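Local coordinates for alpha-L-arabinosidase (Xanthomonas axonopodis pv. citri, PDB 6D25), which probably removes alpha-L-arabinofuranosyl side groups from arabinoxylans as a GH51 arabinofuranosidase, apparently coping with internally di-substituted xylose units, at residues P241-R254 against E300-D313. Residues are numbered along the deposited sequence; the frame is centred on the assembly and turned at random.
Sequences PSDDDYHWTEVMMR and ELITKHSAIMDKYD
Parts of two neighbouring outer helices of the (beta/alpha)8 barrel, 246-256 and 285-312, pack side by side here, with Tyr246, Thr249, Glu250 and Met253 meeting His305, Ile308, Met309 and Tyr312. The short segments run nearly parallel, at 22°, with their axes 9.2 Å apart at closest approach. The turn leading into helix 246-256 joins in through His305. His305 NE2 donates to Asp243 O at 2.8 Å, almost straight and in the ring plane. His305 ND1 makes a weak, bent bond to Thr249 OG1. The imidazole thus ties the turn to the first part of the helix. Pro241 CG covers one face of this ring in a CH-pi contact, and the Tyr246 ring lies obliquely over the opposite face, with the planes at 52°. Tyr246 itself is a knob in a hole formed by Leu301, Lys304, His305 and Ile308. A water links Tyr246 OH to Glu300 OE2, which also takes a salt bridge from Lys304 NZ. Further along, Ile308 CG2 rests on Glu250 CA at 3.6 Å. Met253 CE touches Met309 CB at 3.9 Å. On the barrel side, Thr249 also packs on Leu263 and Met309 on Leu320, residues of two successive barrel strands. At the far end, Arg254 CB lies over a face of the Tyr312 ring. Tyr312 OH also approaches Glu250 OE2, but the modelled distance is too short to trust. Glu250 bends at chi2 (80°), bringing its carboxylate to Lys311. Lys311 NZ forms a salt bridge with Glu250 OE1 at 3.0 Å, on its syn lone pair.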
loop_
_atom_site.group_PDB
_atom_site.type_symbol
_atom_site.label_atom_id
_atom_site.label_comp_id
_atom_site.label_asym_id
_atom_site.label_seq_id
_atom_site.Cartn_x
_atom_site.Cartn_y
_atom_site.Cartn_z
ATOM N N PRO A 241 9.217 -17.570 5.996
ATOM C CA PRO A 241 10.583 -17.266 6.316
ATOM C C PRO A 241 11.605 -17.759 5.272
ATOM O O PRO A 241 11.374 -18.731 4.533
ATOM C CB PRO A 241 10.822 -18.033 7.599
ATOM C CG PRO A 241 9.940 -19.239 7.457
ATOM C CD PRO A 241 8.696 -18.669 6.793
ATOM N N SER A 242 12.730 -17.078 5.258
ATOM C CA SER A 242 13.957 -17.586 4.703
ATOM C C SER A 242 14.787 -18.251 5.807
ATOM O O SER A 242 14.927 -17.664 6.870
ATOM C CB SER A 242 14.794 -16.472 4.135
ATOM O OG SER A 242 15.942 -17.012 3.488
ATOM N N ASP A 243 15.351 -19.436 5.553
ATOM C CA ASP A 243 16.355 -20.014 6.432
ATOM C C ASP A 243 15.790 -20.093 7.853
ATOM O O ASP A 243 14.689 -20.584 8.036
ATOM C CB ASP A 243 17.688 -19.257 6.386
ATOM C CG ASP A 243 18.319 -19.145 5.013
ATOM O OD1 ASP A 243 17.955 -19.952 4.139
ATOM O OD2 ASP A 243 19.202 -18.245 4.818
ATOM N N ASP A 244 16.536 -19.627 8.840
ATOM C CA ASP A 244 16.192 -19.789 10.243
ATOM C C ASP A 244 15.557 -18.491 10.788
ATOM O O ASP A 244 15.784 -18.129 11.955
ATOM C CB ASP A 244 17.427 -20.181 11.065
ATOM C CG ASP A 244 18.566 -19.177 10.967
ATOM O OD1 ASP A 244 18.517 -18.309 10.092
ATOM O OD2 ASP A 244 19.500 -19.287 11.751
ATOM N N ASP A 245 14.738 -17.808 9.994
ATOM C CA ASP A 245 14.069 -16.577 10.453
ATOM C C ASP A 245 12.809 -16.971 11.235
ATOM O O ASP A 245 11.669 -16.885 10.726
ATOM C CB ASP A 245 13.752 -15.633 9.283
ATOM C CG ASP A 245 13.271 -14.242 9.703
ATOM O OD1 ASP A 245 13.124 -13.996 10.907
ATOM O OD2 ASP A 245 12.988 -13.467 8.769
ATOM N N TYR A 246 13.024 -17.358 12.495
ATOM C CA TYR A 246 11.951 -17.852 13.333
ATOM C C TYR A 246 10.997 -16.723 13.707
ATOM O O TYR A 246 9.798 -16.959 13.875
ATOM C CB TYR A 246 12.527 -18.584 14.553
ATOM C CG TYR A 246 13.370 -19.773 14.132
ATOM C CD1 TYR A 246 12.844 -20.739 13.279
ATOM C CD2 TYR A 246 14.691 -19.917 14.526
ATOM C CE1 TYR A 246 13.592 -21.823 12.851
ATOM C CE2 TYR A 246 15.468 -20.993 14.087
ATOM C CZ TYR A 246 14.926 -21.938 13.228
ATOM O OH TYR A 246 15.667 -23.016 12.771
ATOM N N HIS A 247 11.522 -15.506 13.836
ATOM C CA HIS A 247 10.674 -14.371 14.149
ATOM C C HIS A 247 9.623 -14.177 13.041
ATOM O O HIS A 247 8.475 -13.841 13.337
ATOM C CB HIS A 247 11.518 -13.120 14.385
ATOM C CG HIS A 247 10.682 -11.917 14.682
ATOM N ND1 HIS A 247 9.973 -11.776 15.862
ATOM C CD2 HIS A 247 10.419 -10.810 13.940
ATOM C CE1 HIS A 247 9.388 -10.573 15.848
ATOM N NE2 HIS A 247 9.628 -9.971 14.678
ATOM N N TRP A 248 9.995 -14.384 11.804
ATOM C CA TRP A 248 9.065 -14.244 10.700
ATOM C C TRP A 248 7.896 -15.234 10.852
ATOM O O TRP A 248 6.710 -14.849 10.783
ATOM C CB TRP A 248 9.790 -14.464 9.374
ATOM C CG TRP A 248 8.931 -14.137 8.191
ATOM C CD1 TRP A 248 7.873 -14.847 7.698
ATOM C CD2 TRP A 248 8.986 -12.919 7.438
ATOM N NE1 TRP A 248 7.311 -14.165 6.651
ATOM C CE2 TRP A 248 7.961 -12.981 6.479
ATOM C CE3 TRP A 248 9.799 -11.785 7.491
ATOM C CZ2 TRP A 248 7.741 -11.950 5.562
ATOM C CZ3 TRP A 248 9.575 -10.761 6.597
ATOM C CH2 TRP A 248 8.574 -10.863 5.639
ATOM N N THR A 249 8.222 -16.507 11.097
ATOM C CA THR A 249 7.170 -17.506 11.278
ATOM C C THR A 249 6.264 -17.153 12.465
ATOM O O THR A 249 5.069 -17.276 12.365
ATOM C CB THR A 249 7.796 -18.890 11.517
ATOM O OG1 THR A 249 8.657 -19.151 10.420
ATOM C CG2 THR A 249 6.762 -19.989 11.622
ATOM N N GLU A 250 6.858 -16.769 13.585
ATOM C CA GLU A 250 6.129 -16.421 14.781
ATOM C C GLU A 250 5.084 -15.326 14.460
ATOM O O GLU A 250 3.909 -15.443 14.846
ATOM C CB GLU A 250 7.110 -15.964 15.859
ATOM C CG GLU A 250 6.454 -15.373 17.070
ATOM C CD GLU A 250 5.903 -16.388 18.043
ATOM O OE1 GLU A 250 6.413 -17.519 18.085
ATOM O OE2 GLU A 250 4.964 -16.009 18.789
ATOM N N VAL A 251 5.513 -14.239 13.811
ATOM C CA VAL A 251 4.596 -13.130 13.592
ATOM C C VAL A 251 3.573 -13.503 12.527
ATOM O O VAL A 251 2.398 -13.183 12.698
ATOM C CB VAL A 251 5.354 -11.833 13.245
ATOM C CG1 VAL A 251 4.399 -10.723 12.849
ATOM C CG2 VAL A 251 6.218 -11.417 14.423
ATOM N N MET A 252 3.980 -14.114 11.426
ATOM C CA MET A 252 3.006 -14.418 10.387
ATOM C C MET A 252 1.924 -15.345 10.968
ATOM O O MET A 252 0.732 -15.168 10.663
ATOM C CB MET A 252 3.604 -15.125 9.168
ATOM C CG MET A 252 4.442 -14.262 8.322
ATOM S SD MET A 252 3.568 -12.856 7.494
ATOM C CE MET A 252 2.101 -13.667 6.915
ATOM N N MET A 253 2.322 -16.338 11.765
ATOM C CA MET A 253 1.330 -17.270 12.309
ATOM C C MET A 253 0.474 -16.566 13.373
ATOM O O MET A 253 -0.757 -16.708 13.365
ATOM C CB MET A 253 2.022 -18.525 12.892
ATOM C CG MET A 253 2.642 -19.404 11.855
ATOM S SD MET A 253 1.513 -20.026 10.600
ATOM C CE MET A 253 0.614 -21.218 11.591
ATOM N N ARG A 254 1.110 -15.824 14.279
ATOM C CA ARG A 254 0.384 -15.118 15.331
ATOM C C ARG A 254 -0.664 -14.184 14.690
ATOM O O ARG A 254 -1.785 -14.088 15.155
ATOM C CB ARG A 254 1.309 -14.260 16.199
ATOM C CG ARG A 254 0.646 -13.493 17.332
ATOM C CD ARG A 254 1.720 -12.638 18.045
ATOM N NE ARG A 254 2.078 -11.445 17.258
ATOM C CZ ARG A 254 3.284 -10.882 17.196
ATOM N NH1 ARG A 254 4.306 -11.359 17.891
ATOM N NH2 ARG A 254 3.454 -9.790 16.463
ATOM N N GLU A 300 16.407 -29.532 10.707
ATOM C CA GLU A 300 16.348 -28.638 11.863
ATOM C C GLU A 300 15.387 -27.470 11.589
ATOM O O GLU A 300 14.586 -27.102 12.449
ATOM C CB GLU A 300 17.755 -28.120 12.189
ATOM C CG GLU A 300 17.771 -27.085 13.280
ATOM C CD GLU A 300 19.132 -26.458 13.560
ATOM O OE1 GLU A 300 20.161 -26.980 13.037
ATOM O OE2 GLU A 300 19.134 -25.452 14.313
ATOM N N LEU A 301 15.489 -26.860 10.403
ATOM C CA LEU A 301 14.614 -25.729 10.043
ATOM C C LEU A 301 13.149 -26.168 10.069
ATOM O O LEU A 301 12.305 -25.473 10.671
ATOM C CB LEU A 301 14.976 -25.210 8.653
ATOM C CG LEU A 301 16.379 -24.624 8.497
ATOM C CD1 LEU A 301 16.588 -24.215 7.051
ATOM C CD2 LEU A 301 16.637 -23.445 9.432
ATOM N N ILE A 302 12.817 -27.289 9.426
ATOM C CA ILE A 302 11.430 -27.743 9.432
ATOM C C ILE A 302 10.948 -27.989 10.867
ATOM O O ILE A 302 9.833 -27.592 11.238
ATOM C CB ILE A 302 11.251 -28.980 8.545
ATOM C CG1 ILE A 302 11.408 -28.585 7.073
ATOM C CG2 ILE A 302 9.924 -29.657 8.816
ATOM C CD1 ILE A 302 11.494 -29.755 6.106
ATOM N N THR A 303 11.805 -28.631 11.673
ATOM C CA THR A 303 11.447 -28.959 13.037
ATOM C C THR A 303 11.069 -27.690 13.787
ATOM O O THR A 303 10.014 -27.611 14.422
ATOM C CB THR A 303 12.568 -29.757 13.728
ATOM O OG1 THR A 303 12.707 -30.957 12.953
ATOM C CG2 THR A 303 12.269 -30.080 15.168
ATOM N N LYS A 304 11.948 -26.713 13.737
ATOM C CA LYS A 304 11.783 -25.498 14.546
ATOM C C LYS A 304 10.661 -24.625 13.992
ATOM O O LYS A 304 9.875 -24.092 14.790
ATOM C CB LYS A 304 13.109 -24.755 14.672
ATOM C CG LYS A 304 14.059 -25.452 15.626
ATOM C CD LYS A 304 15.400 -24.812 15.789
ATOM C CE LYS A 304 16.233 -25.601 16.782
ATOM N NZ LYS A 304 17.627 -25.113 16.806
ATOM N N HIS A 305 10.583 -24.443 12.683
ATOM C CA HIS A 305 9.431 -23.691 12.116
ATOM C C HIS A 305 8.109 -24.402 12.437
ATOM O O HIS A 305 7.131 -23.734 12.774
ATOM C CB HIS A 305 9.589 -23.477 10.609
ATOM C CG HIS A 305 10.637 -22.473 10.232
ATOM N ND1 HIS A 305 10.579 -21.142 10.646
ATOM C CD2 HIS A 305 11.742 -22.595 9.460
ATOM C CE1 HIS A 305 11.626 -20.502 10.161
ATOM N NE2 HIS A 305 12.349 -21.364 9.426
ATOM N N SER A 306 8.073 -25.742 12.350
ATOM C CA SER A 306 6.833 -26.508 12.683
ATOM C C SER A 306 6.439 -26.261 14.133
ATOM O O SER A 306 5.268 -26.116 14.432
ATOM C CB SER A 306 7.017 -27.997 12.426
ATOM O OG SER A 306 7.236 -28.234 11.046
ATOM N N ALA A 307 7.397 -26.233 15.041
ATOM C CA ALA A 307 7.048 -26.086 16.452
ATOM C C ALA A 307 6.422 -24.708 16.689
ATOM O O ALA A 307 5.493 -24.554 17.513
ATOM C CB ALA A 307 8.266 -26.312 17.323
ATOM N N ILE A 308 6.898 -23.692 15.991
ATOM C CA ILE A 308 6.262 -22.380 16.096
ATOM C C ILE A 308 4.837 -22.426 15.519
ATOM O O ILE A 308 3.901 -21.848 16.114
ATOM C CB ILE A 308 7.129 -21.296 15.407
ATOM C CG1 ILE A 308 8.469 -21.152 16.118
ATOM C CG2 ILE A 308 6.374 -19.975 15.365
ATOM C CD1 ILE A 308 9.492 -20.421 15.346
ATOM N N MET A 309 4.669 -23.062 14.370
ATOM C CA MET A 309 3.346 -23.185 13.763
ATOM C C MET A 309 2.398 -23.947 14.700
ATOM O O MET A 309 1.229 -23.586 14.778
ATOM C CB MET A 309 3.404 -23.878 12.399
ATOM C CG MET A 309 4.167 -23.072 11.392
ATOM S SD MET A 309 4.417 -23.878 9.820
ATOM C CE MET A 309 2.827 -23.586 9.014
ATOM N N ASP A 310 2.906 -24.924 15.463
ATOM C CA ASP A 310 2.074 -25.701 16.365
ATOM C C ASP A 310 1.478 -24.817 17.465
ATOM O O ASP A 310 0.401 -25.105 17.945
ATOM C CB ASP A 310 2.855 -26.829 17.026
ATOM C CG ASP A 310 3.239 -27.995 16.117
ATOM O OD1 ASP A 310 2.675 -28.116 14.984
ATOM O OD2 ASP A 310 4.160 -28.768 16.517
ATOM N N LYS A 311 2.179 -23.754 17.877
ATOM C CA LYS A 311 1.690 -22.895 18.960
ATOM C C LYS A 311 0.413 -22.188 18.522
ATOM O O LYS A 311 -0.430 -21.984 19.348
ATOM C CB LYS A 311 2.682 -21.781 19.314
ATOM C CG LYS A 311 4.028 -22.248 19.801
ATOM C CD LYS A 311 5.025 -21.100 19.927
ATOM C CE LYS A 311 4.441 -19.757 20.329
ATOM N NZ LYS A 311 5.543 -18.803 20.615
ATOM N N TYR A 312 0.309 -21.794 17.260
ATOM C CA TYR A 312 -0.833 -21.012 16.788
ATOM C C TYR A 312 -1.834 -21.888 16.032
ATOM O O TYR A 312 -2.992 -21.520 15.949
ATOM C CB TYR A 312 -0.349 -19.856 15.903
ATOM C CG TYR A 312 0.473 -18.871 16.702
ATOM C CD1 TYR A 312 -0.145 -18.042 17.624
ATOM C CD2 TYR A 312 1.855 -18.865 16.623
ATOM C CE1 TYR A 312 0.588 -17.184 18.423
ATOM C CE2 TYR A 312 2.595 -18.002 17.408
ATOM C CZ TYR A 312 1.959 -17.149 18.293
ATOM O OH TYR A 312 2.695 -16.303 19.079
ATOM N N ASP A 313 -1.370 -23.025 15.525
ATOM C CA ASP A 313 -2.163 -23.891 14.662
ATOM C C ASP A 313 -1.897 -25.357 15.064
ATOM O O ASP A 313 -1.316 -26.120 14.301
ATOM C CB ASP A 313 -1.814 -23.624 13.208
ATOM C CG ASP A 313 -2.441 -24.592 12.221
ATOM O OD1 ASP A 313 -3.613 -24.943 12.426
ATOM O OD2 ASP A 313 -1.735 -24.989 11.288
HETATM O O HOH W 1 18.055 -23.154 13.641
#